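Local atomic coordinates of metazoan TIR-STING fusion (Crassostrea gigas, PDB entry 6WT6), a protein that combines a TIR domain and a STING ligand-binding domain in a single chain and belongs to the metazoan branch of the STING family. Residues W181-G186 and A276-G281; K189-D194 and E214-F219; R200-R203 and N207-G210; T312-L317 and C327-Y332. One frame throughout, in Å; residues are numbered along the deposited sequence.

Interaction 1 of 4, residues W181-G186 and A276-G281; sequences WGYYYG and AGEYIG
The ring of Y183 reaches from the helix to I280, and this is where the contact is tight. The branch methyl of the isoleucine does the touching: CG2 of I280 lies 3.6 Å from CE2 of Y183 and 3.8 Å from its CZ, near the outer end of the ring. The two side chains cross at about a right angle. With CG of Y183 anti to the backbone N (chi1 -174°), the tyrosine is carried outward from the helix, across the gap to the turn that follows the strand. L218 and L313 also pack on Y183, while F309 and L218 meet I280, so the apolar part is closed in by neighbouring strand and helix side chains.

At the polar end direct contact is loose, OH of Y183 standing 4.5 Å from OE2 of E278, and the two are joined through water. The phenol OH of Y183 donates to water 1 over 2.5 Å, and the water lies in the plane of the ring, at its edge. This water in turn donates to OE2 of E278 (2.9 Å) and to the backbone O of Y279 (2.9 Å), linking helix and strand. The same OE2 of E278 is also hydrogen-bonded to the OH of Y187, one helical turn beyond Y183. Long helix 176-204, packed in this way against the mixed sheet, is characteristic of the STING ligand-binding domain.

Interaction 2 of 4, residues K189-D194 and E214-F219; sequences KIILPD and EKLFLF
I191 and L192 of the long helix both lean on L216, a helix-on-sheet contact within the alpha/beta fold of the STING ligand-binding domain. The first shell is small and wholly apolar. The closer pair is made by methyl ends, CD1 of I191 standing 3.8 Å from CD2 of L216, and the two side chains cross at about a right angle. CD2 of L192 approaches the same leucine methyl more loosely, at 4.2 Å. One branch of L216 therefore serves two successive helix residues. In I191 the CG1 branch takes the crowded position between the backbone N and the carbonyl carbon (chi1 59°), and chi2 at 112° then turns the CD1 methyl toward the strand.

Farther out, L195 from the next turn of the helix and A276 from strand 272-279 also pack on L216, and C323 and C327 on L192. The strand itself is held on both flanks: L216 exchanges backbone hydrogen bonds with K326 and K328, F217 with A276 and E278. The helix is less regular. It is kinked here: the N atoms of I190, P193 and D194 all lack a bond to the preceding turn, and the proline, having no N-H to give, accounts for its own. Side-chain bonds add anchorage, since NZ of K189 forms salt bridges with D320 and E322, while the carbonyl O of P193 accepts a hydrogen bond from NZ of K326.

Interaction 3 of 4, residues R200-R203 and N207-G210; sequences RQWR and NAEG
The guanidinium of R203 and the carboxylate of E209 meet with their planes 51° apart, at a Schellman-type helix C-terminus. OE1 of E209 lies 3.8 Å from NE of R203 and well out of the guanidinium plane, so this long salt bridge is a matter of charge, with no N-H aimed at the oxygen. Water 2 does lie in the plane, at the guanidinium edge, where it accepts a weak bond from NE of R203 at 3.4 Å. The indole of W202 touches the loop through its six-membered ring, CZ3 being 4.3 Å from CB of A208.

The backbone carries the features of the motif: N207 adopts a left-handed backbone conformation, and N of A208 donates to the O of R203 across six residues. That bond is 3.1 Å long and fairly straight (157° at the hydrogen), and it arrives in the carbonyl plane. It brings the alanine in against the arginine stem, with CB of A208 3.7 Å from CG of R203. CG of R203 is anti to the backbone N (chi1 177°), which lays the stem alongside A208 before the chain bends at chi3. The far end of R203 is anchored outside the contact, where NH1 is hydrogen-bonded to the O of M212. E209 folds back at chi2, toward the helix. Its OE2 also accepts a hydrogen bond from water 2 at 2.6 Å, and the same water donates to the backbone O of R200 at 3.2 Å.

Interaction 4 of 4, residues T312-L317 and C327-Y332; sequences TLKRIL and CKIVFY
L313, K314 and L317 face I329 and C327 in a contact that is apolar in all its pairs across the gap. CD1 of I329 is the busiest atom: it meets CD2 of L313 at 3.8 Å and, a little more loosely, CG of K314 at 4.1 Å, with the side chains crossing obliquely in each case. CG1 of I329 is anti to the carbonyl carbon (chi1 -53°), and an extended chi2 (-177°) then carries the CD1 methyl between these two helix residues. One helical turn on from L313, CD1 of L317 lies 3.7 Å from SG of C327. I280 also packs on I329, C323 on L317 and L218 on C327, so loop and sheet residues continue the apolar layer.

The polar interactions are made away from these apolar pairs. NZ of K328 bends back along its own strand to donate to the O of I329 at 3.0 Å, coming from above the carbonyl plane; it also has a long, weak ion pair with E349. K314 uses its aliphatic stem for the contact, whereas its NZ forms a long, weak ion pair with D79 of the second subunit. H82 of that subunit packs on K314 and R315, bringing the partner chain against the helix.

The segment axes approach to 11.0 Å, close to the usual spacing of a helix packed on a sheet, and run nearly antiparallel (167°). Helix 299-319 packed on the mixed sheet through strand 327-332, an edge strand within this chain, is part of the alpha/beta fold of the STING ligand-binding domain.

Overall arrangement
All four interactions belong to the STING ligand-binding domain. Interactions 1, 2 and 3 succeed one another along helix 176-204; in sequence, interaction 3 is nested within interaction 2, and that within interaction 1, while interaction 4 follows them. Strands 272-279, 212-221 and 327-332, used by interactions 1, 2 and 4, are neighbours in the mixed sheet, and the centres of these contacts lie about 9 to 11 Å apart. Helices 176-204 and 299-319 meet where W181 and Y184 pack on I316. Interaction 3 lies farther out, about 16 Å from interaction 2 between centres. The segments of interactions 1 and 4 also touch the second subunit, tying this core to the dimer.

Interaction 1 of 4, residues W181-G186 and A276-G281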
loop_
_atom_site.group_PDB
_atom_site.type_symbol
_atom_site.label_atom_id
_atom_site.label_comp_id
_atom_site.label_asym_id
_atom_site.label_seq_id
_atom_site.Cartn_x
_atom_site.Cartn_y
_atom_site.Cartn_z
ATOM N N TRP A 181 2.320 -2.565 6.377
ATOM C CA TRP A 181 1.316 -3.058 7.322
ATOM C C TRP A 181 0.928 -4.501 7.017
ATOM O O TRP A 181 0.714 -5.298 7.937
ATOM C CB TRP A 181 0.082 -2.155 7.311
ATOM C CG TRP A 181 0.290 -0.849 8.023
ATOM C CD1 TRP A 181 0.437 0.381 7.454
ATOM C CD2 TRP A 181 0.383 -0.650 9.440
ATOM N NE1 TRP A 181 0.610 1.337 8.427
ATOM C CE2 TRP A 181 0.582 0.730 9.654
ATOM C CE3 TRP A 181 0.315 -1.503 10.546
ATOM C CZ2 TRP A 181 0.714 1.277 10.930
ATOM C CZ3 TRP A 181 0.447 -0.956 11.813
ATOM C CH2 TRP A 181 0.641 0.420 11.993
ATOM N N GLY A 182 0.849 -4.860 5.733
ATOM C CA GLY A 182 0.546 -6.240 5.378
ATOM C C GLY A 182 1.652 -7.206 5.765
ATOM O O GLY A 182 1.385 -8.340 6.170
ATOM N N TYR A 183 2.908 -6.774 5.641
ATOM C CA TYR A 183 4.033 -7.616 6.040
ATOM C C TYR A 183 4.129 -7.708 7.556
ATOM O O TYR A 183 4.471 -8.767 8.097
ATOM C CB TYR A 183 5.322 -7.062 5.425
ATOM C CG TYR A 183 6.581 -7.885 5.625
ATOM C CD1 TYR A 183 6.603 -9.252 5.371
ATOM C CD2 TYR A 183 7.769 -7.275 6.012
ATOM C CE1 TYR A 183 7.768 -9.994 5.533
ATOM C CE2 TYR A 183 8.933 -8.001 6.172
ATOM C CZ TYR A 183 8.931 -9.353 5.934
ATOM O OH TYR A 183 10.102 -10.054 6.105
ATOM N N TYR A 184 3.810 -6.618 8.252
ATOM C CA TYR A 184 3.759 -6.589 9.708
ATOM C C TYR A 184 2.696 -7.544 10.245
ATOM O O TYR A 184 3.033 -8.594 10.802
ATOM C CB TYR A 184 3.494 -5.159 10.185
ATOM C CG TYR A 184 3.388 -4.987 11.681
ATOM C CD1 TYR A 184 4.492 -5.160 12.503
ATOM C CD2 TYR A 184 2.185 -4.623 12.270
ATOM C CE1 TYR A 184 4.399 -4.991 13.871
ATOM C CE2 TYR A 184 2.081 -4.449 13.640
ATOM C CZ TYR A 184 3.188 -4.635 14.433
ATOM O OH TYR A 184 3.087 -4.463 15.792
ATOM N N TYR A 185 1.413 -7.206 10.070
ATOM C CA TYR A 185 0.347 -8.001 10.681
ATOM C C TYR A 185 0.210 -9.387 10.071
ATOM O O TYR A 185 -0.303 -10.290 10.739
ATOM C CB TYR A 185 -1.003 -7.276 10.593
ATOM C CG TYR A 185 -1.218 -6.270 11.694
ATOM C CD1 TYR A 185 -1.385 -6.681 13.012
ATOM C CD2 TYR A 185 -1.242 -4.913 11.421
ATOM C CE1 TYR A 185 -1.572 -5.761 14.028
ATOM C CE2 TYR A 185 -1.433 -3.991 12.425
ATOM C CZ TYR A 185 -1.595 -4.422 13.723
ATOM O OH TYR A 185 -1.778 -3.497 14.713
ATOM N N GLY A 186 0.641 -9.575 8.827
ATOM C CA GLY A 186 0.532 -10.887 8.225
ATOM C C GLY A 186 1.657 -11.837 8.551
ATOM O O GLY A 186 1.542 -13.029 8.256
ATOM N N ALA A 276 19.765 -16.739 11.386
ATOM C CA ALA A 276 18.490 -16.940 10.717
ATOM C C ALA A 276 18.289 -15.806 9.725
ATOM O O ALA A 276 18.427 -14.632 10.079
ATOM C CB ALA A 276 17.344 -16.982 11.722
ATOM N N GLY A 277 17.983 -16.146 8.485
ATOM C CA GLY A 277 17.901 -15.136 7.446
ATOM C C GLY A 277 16.943 -15.525 6.343
ATOM O O GLY A 277 16.729 -16.709 6.059
ATOM N N GLU A 278 16.371 -14.507 5.709
ATOM C CA GLU A 278 15.493 -14.701 4.567
ATOM C C GLU A 278 15.334 -13.367 3.854
ATOM O O GLU A 278 15.653 -12.307 4.399
ATOM C CB GLU A 278 14.133 -15.258 4.996
ATOM C CG GLU A 278 13.357 -14.327 5.917
ATOM C CD GLU A 278 12.188 -15.018 6.598
ATOM O OE1 GLU A 278 12.325 -16.211 6.935
ATOM O OE2 GLU A 278 11.134 -14.371 6.787
ATOM N N TYR A 279 14.851 -13.436 2.618
ATOM C CA TYR A 279 14.497 -12.227 1.894
ATOM C C TYR A 279 13.193 -11.650 2.435
ATOM O O TYR A 279 12.338 -12.370 2.954
ATOM C CB TYR A 279 14.343 -12.518 0.397
ATOM C CG TYR A 279 15.638 -12.758 -0.356
ATOM C CD1 TYR A 279 16.422 -11.695 -0.782
ATOM C CD2 TYR A 279 16.056 -14.045 -0.664
ATOM C CE1 TYR A 279 17.593 -11.906 -1.476
ATOM C CE2 TYR A 279 17.231 -14.268 -1.356
ATOM C CZ TYR A 279 17.994 -13.195 -1.764
ATOM O OH TYR A 279 19.160 -13.410 -2.459
ATOM N N ILE A 280 13.056 -10.331 2.322
ATOM C CA ILE A 280 11.762 -9.667 2.476
ATOM C C ILE A 280 11.004 -9.916 1.175
ATOM O O ILE A 280 11.220 -9.225 0.176
ATOM C CB ILE A 280 11.912 -8.172 2.768
ATOM C CG1 ILE A 280 12.811 -7.952 3.983
ATOM C CG2 ILE A 280 10.547 -7.536 2.984
ATOM C CD1 ILE A 280 12.959 -6.498 4.377
ATOM N N GLY A 281 10.117 -10.917 1.178
ATOM C CA GLY A 281 9.536 -11.391 -0.069
ATOM C C GLY A 281 8.663 -10.372 -0.774
ATOM O O GLY A 281 8.518 -10.419 -2.000
HETATM O O HOH W 1 10.284 -12.256 5.015
#

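Interaction 2 of 4, residues K189-D194 and E214-F219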
loop_
_atom_site.group_PDB
_atom_site.type_symbol
_atom_site.label_atom_id
_atom_site.label_comp_id
_atom_site.label_asym_id
_atom_site.label_seq_id
_atom_site.Cartn_x
_atom_site.Cartn_y
_atom_site.Cartn_z
ATOM N N LYS A 189 4.582 -9.447 12.903
ATOM C CA LYS A 189 3.911 -9.353 14.199
ATOM C C LYS A 189 3.639 -10.727 14.801
ATOM O O LYS A 189 3.555 -10.853 16.030
ATOM C CB LYS A 189 2.606 -8.560 14.055
ATOM C CG LYS A 189 1.805 -8.360 15.338
ATOM C CD LYS A 189 2.608 -7.639 16.415
ATOM C CE LYS A 189 1.732 -7.278 17.604
ATOM N NZ LYS A 189 2.489 -6.607 18.695
ATOM N N ILE A 190 3.539 -11.764 13.968
ATOM C CA ILE A 190 3.244 -13.106 14.462
ATOM C C ILE A 190 4.506 -13.794 14.976
ATOM O O ILE A 190 4.505 -14.394 16.058
ATOM C CB ILE A 190 2.566 -13.936 13.357
ATOM C CG1 ILE A 190 1.320 -13.218 12.847
ATOM C CG2 ILE A 190 2.222 -15.327 13.869
ATOM C CD1 ILE A 190 0.748 -13.814 11.572
ATOM N N ILE A 191 5.609 -13.706 14.225
ATOM C CA ILE A 191 6.775 -14.539 14.502
ATOM C C ILE A 191 7.832 -13.817 15.336
ATOM O O ILE A 191 8.507 -14.446 16.160
ATOM C CB ILE A 191 7.375 -15.076 13.186
ATOM C CG1 ILE A 191 7.788 -13.934 12.257
ATOM C CG2 ILE A 191 6.375 -15.985 12.477
ATOM C CD1 ILE A 191 9.277 -13.824 12.065
ATOM N N LEU A 192 7.978 -12.501 15.153
ATOM C CA LEU A 192 9.061 -11.779 15.825
ATOM C C LEU A 192 8.966 -11.752 17.352
ATOM O O LEU A 192 10.017 -11.906 18.001
ATOM C CB LEU A 192 9.157 -10.342 15.291
ATOM C CG LEU A 192 9.714 -10.079 13.882
ATOM C CD1 LEU A 192 10.036 -8.596 13.697
ATOM C CD2 LEU A 192 10.941 -10.939 13.571
ATOM N N PRO A 193 7.792 -11.543 17.984
ATOM C CA PRO A 193 7.777 -11.320 19.444
ATOM C C PRO A 193 8.514 -12.360 20.273
ATOM O O PRO A 193 9.167 -11.991 21.255
ATOM C CB PRO A 193 6.277 -11.303 19.770
ATOM C CG PRO A 193 5.656 -10.765 18.548
ATOM C CD PRO A 193 6.451 -11.337 17.405
ATOM N N ASP A 194 8.443 -13.640 19.914
ATOM C CA ASP A 194 9.143 -14.677 20.664
ATOM C C ASP A 194 10.260 -15.343 19.869
ATOM O O ASP A 194 10.804 -16.357 20.318
ATOM C CB ASP A 194 8.152 -15.733 21.166
ATOM C CG ASP A 194 7.379 -15.274 22.394
ATOM O OD1 ASP A 194 7.852 -14.345 23.086
ATOM O OD2 ASP A 194 6.301 -15.845 22.673
ATOM N N GLU A 214 20.767 -13.069 17.997
ATOM C CA GLU A 214 19.389 -13.441 18.286
ATOM C C GLU A 214 18.420 -13.036 17.184
ATOM O O GLU A 214 17.331 -13.613 17.098
ATOM C CB GLU A 214 18.918 -12.798 19.592
ATOM C CG GLU A 214 19.744 -13.122 20.816
ATOM C CD GLU A 214 19.225 -12.397 22.044
ATOM O OE1 GLU A 214 18.339 -11.531 21.886
ATOM O OE2 GLU A 214 19.697 -12.690 23.162
ATOM N N LYS A 215 18.781 -12.062 16.354
ATOM C CA LYS A 215 17.813 -11.433 15.471
ATOM C C LYS A 215 17.623 -12.229 14.182
ATOM O O LYS A 215 18.456 -13.048 13.786
ATOM C CB LYS A 215 18.241 -10.004 15.131
ATOM C CG LYS A 215 18.317 -9.057 16.324
ATOM C CD LYS A 215 18.605 -7.635 15.862
ATOM C CE LYS A 215 18.707 -6.669 17.031
ATOM N NZ LYS A 215 19.824 -7.018 17.960
ATOM N N LEU A 216 16.489 -11.975 13.535
ATOM C CA LEU A 216 16.208 -12.482 12.200
ATOM C C LEU A 216 16.674 -11.442 11.188
ATOM O O LEU A 216 16.191 -10.305 11.194
ATOM C CB LEU A 216 14.715 -12.764 12.035
ATOM C CG LEU A 216 14.255 -13.197 10.642
ATOM C CD1 LEU A 216 14.895 -14.524 10.257
ATOM C CD2 LEU A 216 12.738 -13.280 10.574
ATOM N N PHE A 217 17.617 -11.822 10.333
ATOM C CA PHE A 217 18.168 -10.906 9.343
ATOM C C PHE A 217 17.312 -10.952 8.084
ATOM O O PHE A 217 17.130 -12.018 7.487
ATOM C CB PHE A 217 19.627 -11.247 9.045
ATOM C CG PHE A 217 20.563 -10.887 10.163
ATOM C CD1 PHE A 217 21.330 -9.735 10.097
ATOM C CD2 PHE A 217 20.648 -11.679 11.296
ATOM C CE1 PHE A 217 22.179 -9.391 11.129
ATOM C CE2 PHE A 217 21.496 -11.339 12.336
ATOM C CZ PHE A 217 22.265 -10.194 12.250
ATOM N N LEU A 218 16.771 -9.801 7.700
ATOM C CA LEU A 218 15.868 -9.675 6.563
ATOM C C LEU A 218 16.611 -8.972 5.437
ATOM O O LEU A 218 17.074 -7.838 5.605
ATOM C CB LEU A 218 14.610 -8.899 6.951
ATOM C CG LEU A 218 13.771 -9.471 8.092
ATOM C CD1 LEU A 218 12.765 -8.437 8.555
ATOM C CD2 LEU A 218 13.074 -10.760 7.655
ATOM N N PHE A 219 16.724 -9.641 4.295
ATOM C CA PHE A 219 17.593 -9.186 3.220
ATOM C C PHE A 219 16.802 -8.373 2.206
ATOM O O PHE A 219 15.735 -8.798 1.749
ATOM C CB PHE A 219 18.296 -10.373 2.560
ATOM C CG PHE A 219 19.329 -11.007 3.445
ATOM C CD1 PHE A 219 20.634 -10.543 3.450
ATOM C CD2 PHE A 219 18.985 -12.035 4.308
ATOM C CE1 PHE A 219 21.582 -11.112 4.280
ATOM C CE2 PHE A 219 19.932 -12.608 5.139
ATOM C CZ PHE A 219 21.230 -12.145 5.127
#

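Interaction 3 of 4, residues R200-R203 and N207-G210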
loop_
_atom_site.group_PDB
_atom_site.type_symbol
_atom_site.label_atom_id
_atom_site.label_comp_id
_atom_site.label_asym_id
_atom_site.label_seq_id
_atom_site.Cartn_x
_atom_site.Cartn_y
_atom_site.Cartn_z
ATOM N N ARG A 200 17.799 -18.350 20.538
ATOM C CA ARG A 200 18.718 -18.667 21.624
ATOM C C ARG A 200 18.672 -20.143 21.987
ATOM O O ARG A 200 19.701 -20.719 22.358
ATOM C CB ARG A 200 18.407 -17.808 22.850
ATOM C CG ARG A 200 18.704 -16.333 22.649
ATOM C CD ARG A 200 18.748 -15.592 23.970
ATOM N NE ARG A 200 17.493 -15.707 24.707
ATOM C CZ ARG A 200 16.510 -14.813 24.664
ATOM N NH1 ARG A 200 16.627 -13.723 23.917
ATOM N NH2 ARG A 200 15.408 -15.009 25.375
ATOM N N GLN A 201 17.500 -20.775 21.890
ATOM C CA GLN A 201 17.426 -22.208 22.147
ATOM C C GLN A 201 18.183 -22.990 21.083
ATOM O O GLN A 201 18.924 -23.929 21.399
ATOM C CB GLN A 201 15.971 -22.667 22.217
ATOM C CG GLN A 201 15.825 -24.173 22.346
ATOM C CD GLN A 201 14.379 -24.616 22.434
ATOM O OE1 GLN A 201 13.628 -24.167 23.302
ATOM N NE2 GLN A 201 13.977 -25.508 21.534
ATOM N N TRP A 202 18.009 -22.619 19.812
ATOM C CA TRP A 202 18.763 -23.269 18.744
ATOM C C TRP A 202 20.254 -23.007 18.905
ATOM O O TRP A 202 21.078 -23.919 18.778
ATOM C CB TRP A 202 18.273 -22.782 17.378
ATOM C CG TRP A 202 18.801 -23.593 16.221
ATOM C CD1 TRP A 202 18.149 -24.594 15.557
ATOM C CD2 TRP A 202 20.091 -23.480 15.603
ATOM N NE1 TRP A 202 18.950 -25.105 14.566
ATOM C CE2 TRP A 202 20.147 -24.439 14.571
ATOM C CE3 TRP A 202 21.202 -22.657 15.819
ATOM C CZ2 TRP A 202 21.270 -24.597 13.758
ATOM C CZ3 TRP A 202 22.318 -22.817 15.009
ATOM C CH2 TRP A 202 22.342 -23.781 13.993
ATOM N N ARG A 203 20.615 -21.754 19.190
ATOM C CA ARG A 203 22.016 -21.397 19.376
ATOM C C ARG A 203 22.640 -22.182 20.522
ATOM O O ARG A 203 23.798 -22.611 20.438
ATOM C CB ARG A 203 22.127 -19.897 19.634
ATOM C CG ARG A 203 23.527 -19.411 19.911
ATOM C CD ARG A 203 23.528 -17.907 20.067
ATOM N NE ARG A 203 22.834 -17.486 21.280
ATOM C CZ ARG A 203 22.616 -16.217 21.607
ATOM N NH1 ARG A 203 23.027 -15.244 20.804
ATOM N NH2 ARG A 203 21.992 -15.918 22.736
ATOM N N ASN A 207 25.939 -25.161 19.849
ATOM C CA ASN A 207 27.281 -24.629 20.106
ATOM C C ASN A 207 27.579 -23.415 19.232
ATOM O O ASN A 207 28.703 -23.225 18.764
ATOM C CB ASN A 207 28.353 -25.704 19.922
ATOM C CG ASN A 207 28.529 -26.567 21.151
ATOM O OD1 ASN A 207 28.532 -26.069 22.278
ATOM N ND2 ASN A 207 28.678 -27.869 20.942
ATOM N N ALA A 208 26.562 -22.588 19.005
ATOM C CA ALA A 208 26.728 -21.337 18.281
ATOM C C ALA A 208 26.869 -20.147 19.218
ATOM O O ALA A 208 26.721 -19.001 18.781
ATOM C CB ALA A 208 25.559 -21.117 17.321
ATOM N N GLU A 209 27.142 -20.398 20.497
ATOM C CA GLU A 209 27.253 -19.321 21.471
ATOM C C GLU A 209 28.393 -18.382 21.099
ATOM O O GLU A 209 29.520 -18.819 20.850
ATOM C CB GLU A 209 27.474 -19.899 22.870
ATOM C CG GLU A 209 26.311 -20.727 23.394
ATOM C CD GLU A 209 25.109 -19.877 23.773
ATOM O OE1 GLU A 209 25.280 -18.653 23.953
ATOM O OE2 GLU A 209 23.995 -20.432 23.892
ATOM N N GLY A 210 28.092 -17.084 21.065
ATOM C CA GLY A 210 29.051 -16.082 20.656
ATOM C C GLY A 210 29.260 -15.970 19.163
ATOM O O GLY A 210 29.933 -15.032 18.718
HETATM O O HOH W 2 21.782 -19.080 24.088
#

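Interaction 4 of 4, residues T312-L317 and C327-Y332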
loop_
_atom_site.group_PDB
_atom_site.type_symbol
_atom_site.label_atom_id
_atom_site.label_comp_id
_atom_site.label_asym_id
_atom_site.label_seq_id
_atom_site.Cartn_x
_atom_site.Cartn_y
_atom_site.Cartn_z
ATOM N N THR A 312 8.759 2.974 6.300
ATOM C CA THR A 312 7.490 2.729 6.978
ATOM C C THR A 312 7.552 1.460 7.821
ATOM O O THR A 312 7.031 1.425 8.942
ATOM C CB THR A 312 6.353 2.638 5.961
ATOM O OG1 THR A 312 6.345 3.814 5.144
ATOM C CG2 THR A 312 5.015 2.518 6.678
ATOM N N LEU A 313 8.185 0.409 7.297
ATOM C CA LEU A 313 8.337 -0.818 8.071
ATOM C C LEU A 313 9.140 -0.564 9.342
ATOM O O LEU A 313 8.822 -1.110 10.406
ATOM C CB LEU A 313 9.000 -1.897 7.211
ATOM C CG LEU A 313 9.120 -3.302 7.807
ATOM C CD1 LEU A 313 7.749 -3.877 8.170
ATOM C CD2 LEU A 313 9.854 -4.233 6.851
ATOM N N LYS A 314 10.171 0.280 9.260
ATOM C CA LYS A 314 10.992 0.534 10.440
ATOM C C LYS A 314 10.260 1.387 11.471
ATOM O O LYS A 314 10.506 1.242 12.673
ATOM C CB LYS A 314 12.309 1.188 10.028
ATOM C CG LYS A 314 13.207 0.256 9.236
ATOM C CD LYS A 314 14.358 0.999 8.577
ATOM C CE LYS A 314 15.540 1.145 9.518
ATOM N NZ LYS A 314 15.588 2.483 10.152
ATOM N N ARG A 315 9.364 2.275 11.032
ATOM C CA ARG A 315 8.562 3.034 11.985
ATOM C C ARG A 315 7.621 2.118 12.755
ATOM O O ARG A 315 7.442 2.273 13.969
ATOM C CB ARG A 315 7.762 4.121 11.266
ATOM C CG ARG A 315 8.591 5.117 10.480
ATOM C CD ARG A 315 8.152 6.535 10.781
ATOM N NE ARG A 315 8.636 7.492 9.792
ATOM C CZ ARG A 315 7.882 8.006 8.827
ATOM N NH1 ARG A 315 6.606 7.654 8.728
ATOM N NH2 ARG A 315 8.396 8.874 7.967
ATOM N N ILE A 316 7.008 1.155 12.064
ATOM C CA ILE A 316 6.068 0.248 12.713
ATOM C C ILE A 316 6.795 -0.671 13.685
ATOM O O ILE A 316 6.358 -0.861 14.826
ATOM C CB ILE A 316 5.293 -0.552 11.652
ATOM C CG1 ILE A 316 4.498 0.391 10.748
ATOM C CG2 ILE A 316 4.380 -1.571 12.313
ATOM C CD1 ILE A 316 3.931 -0.289 9.533
ATOM N N LEU A 317 7.915 -1.254 13.250
ATOM C CA LEU A 317 8.639 -2.196 14.098
ATOM C C LEU A 317 9.189 -1.514 15.346
ATOM O O LEU A 317 9.077 -2.055 16.454
ATOM C CB LEU A 317 9.768 -2.863 13.306
ATOM C CG LEU A 317 9.359 -3.804 12.164
ATOM C CD1 LEU A 317 10.572 -4.244 11.353
ATOM C CD2 LEU A 317 8.603 -5.019 12.683
ATOM N N CYS A 327 14.505 -8.065 14.673
ATOM C CA CYS A 327 14.973 -8.352 13.330
ATOM C C CYS A 327 15.946 -7.266 12.901
ATOM O O CYS A 327 15.981 -6.171 13.467
ATOM C CB CYS A 327 13.803 -8.465 12.343
ATOM S SG CYS A 327 13.055 -6.900 11.881
ATOM N N LYS A 328 16.756 -7.589 11.896
ATOM C CA LYS A 328 17.695 -6.637 11.315
ATOM C C LYS A 328 17.522 -6.648 9.806
ATOM O O LYS A 328 17.774 -7.667 9.157
ATOM C CB LYS A 328 19.139 -6.970 11.697
ATOM C CG LYS A 328 20.156 -5.983 11.144
ATOM C CD LYS A 328 19.820 -4.564 11.571
ATOM C CE LYS A 328 20.887 -3.580 11.133
ATOM N NZ LYS A 328 21.058 -3.584 9.658
ATOM N N ILE A 329 17.082 -5.525 9.251
ATOM C CA ILE A 329 16.926 -5.399 7.807
ATOM C C ILE A 329 18.294 -5.114 7.196
ATOM O O ILE A 329 18.984 -4.172 7.605
ATOM C CB ILE A 329 15.916 -4.301 7.449
ATOM C CG1 ILE A 329 14.592 -4.533 8.186
ATOM C CG2 ILE A 329 15.679 -4.279 5.949
ATOM C CD1 ILE A 329 13.501 -3.547 7.808
ATOM N N VAL A 330 18.694 -5.935 6.228
ATOM C CA VAL A 330 19.999 -5.831 5.581
ATOM C C VAL A 330 19.765 -5.317 4.165
ATOM O O VAL A 330 19.457 -6.092 3.251
ATOM C CB VAL A 330 20.742 -7.173 5.566
ATOM C CG1 VAL A 330 22.115 -7.027 4.892
ATOM C CG2 VAL A 330 20.877 -7.736 6.981
ATOM N N PHE A 331 19.911 -4.009 3.968
ATOM C CA PHE A 331 19.857 -3.431 2.633
ATOM C C PHE A 331 21.251 -3.462 2.013
ATOM O O PHE A 331 22.239 -3.116 2.671
ATOM C CB PHE A 331 19.322 -2.001 2.684
ATOM C CG PHE A 331 19.173 -1.360 1.330
ATOM C CD1 PHE A 331 17.985 -1.466 0.626
ATOM C CD2 PHE A 331 20.223 -0.651 0.763
ATOM C CE1 PHE A 331 17.846 -0.875 -0.619
ATOM C CE2 PHE A 331 20.090 -0.060 -0.480
ATOM C CZ PHE A 331 18.902 -0.171 -1.171
ATOM N N TYR A 332 21.327 -3.866 0.745
ATOM C CA TYR A 332 22.618 -3.995 0.087
ATOM C C TYR A 332 22.436 -3.873 -1.416
ATOM O O TYR A 332 21.373 -4.196 -1.955
ATOM C CB TYR A 332 23.287 -5.330 0.430
ATOM C CG TYR A 332 22.504 -6.544 -0.030
ATOM C CD1 TYR A 332 21.470 -7.069 0.745
ATOM C CD2 TYR A 332 22.803 -7.170 -1.236
ATOM C CE1 TYR A 332 20.753 -8.178 0.328
ATOM C CE2 TYR A 332 22.089 -8.274 -1.664
ATOM C CZ TYR A 332 21.068 -8.778 -0.880
ATOM O OH TYR A 332 20.362 -9.880 -1.306
#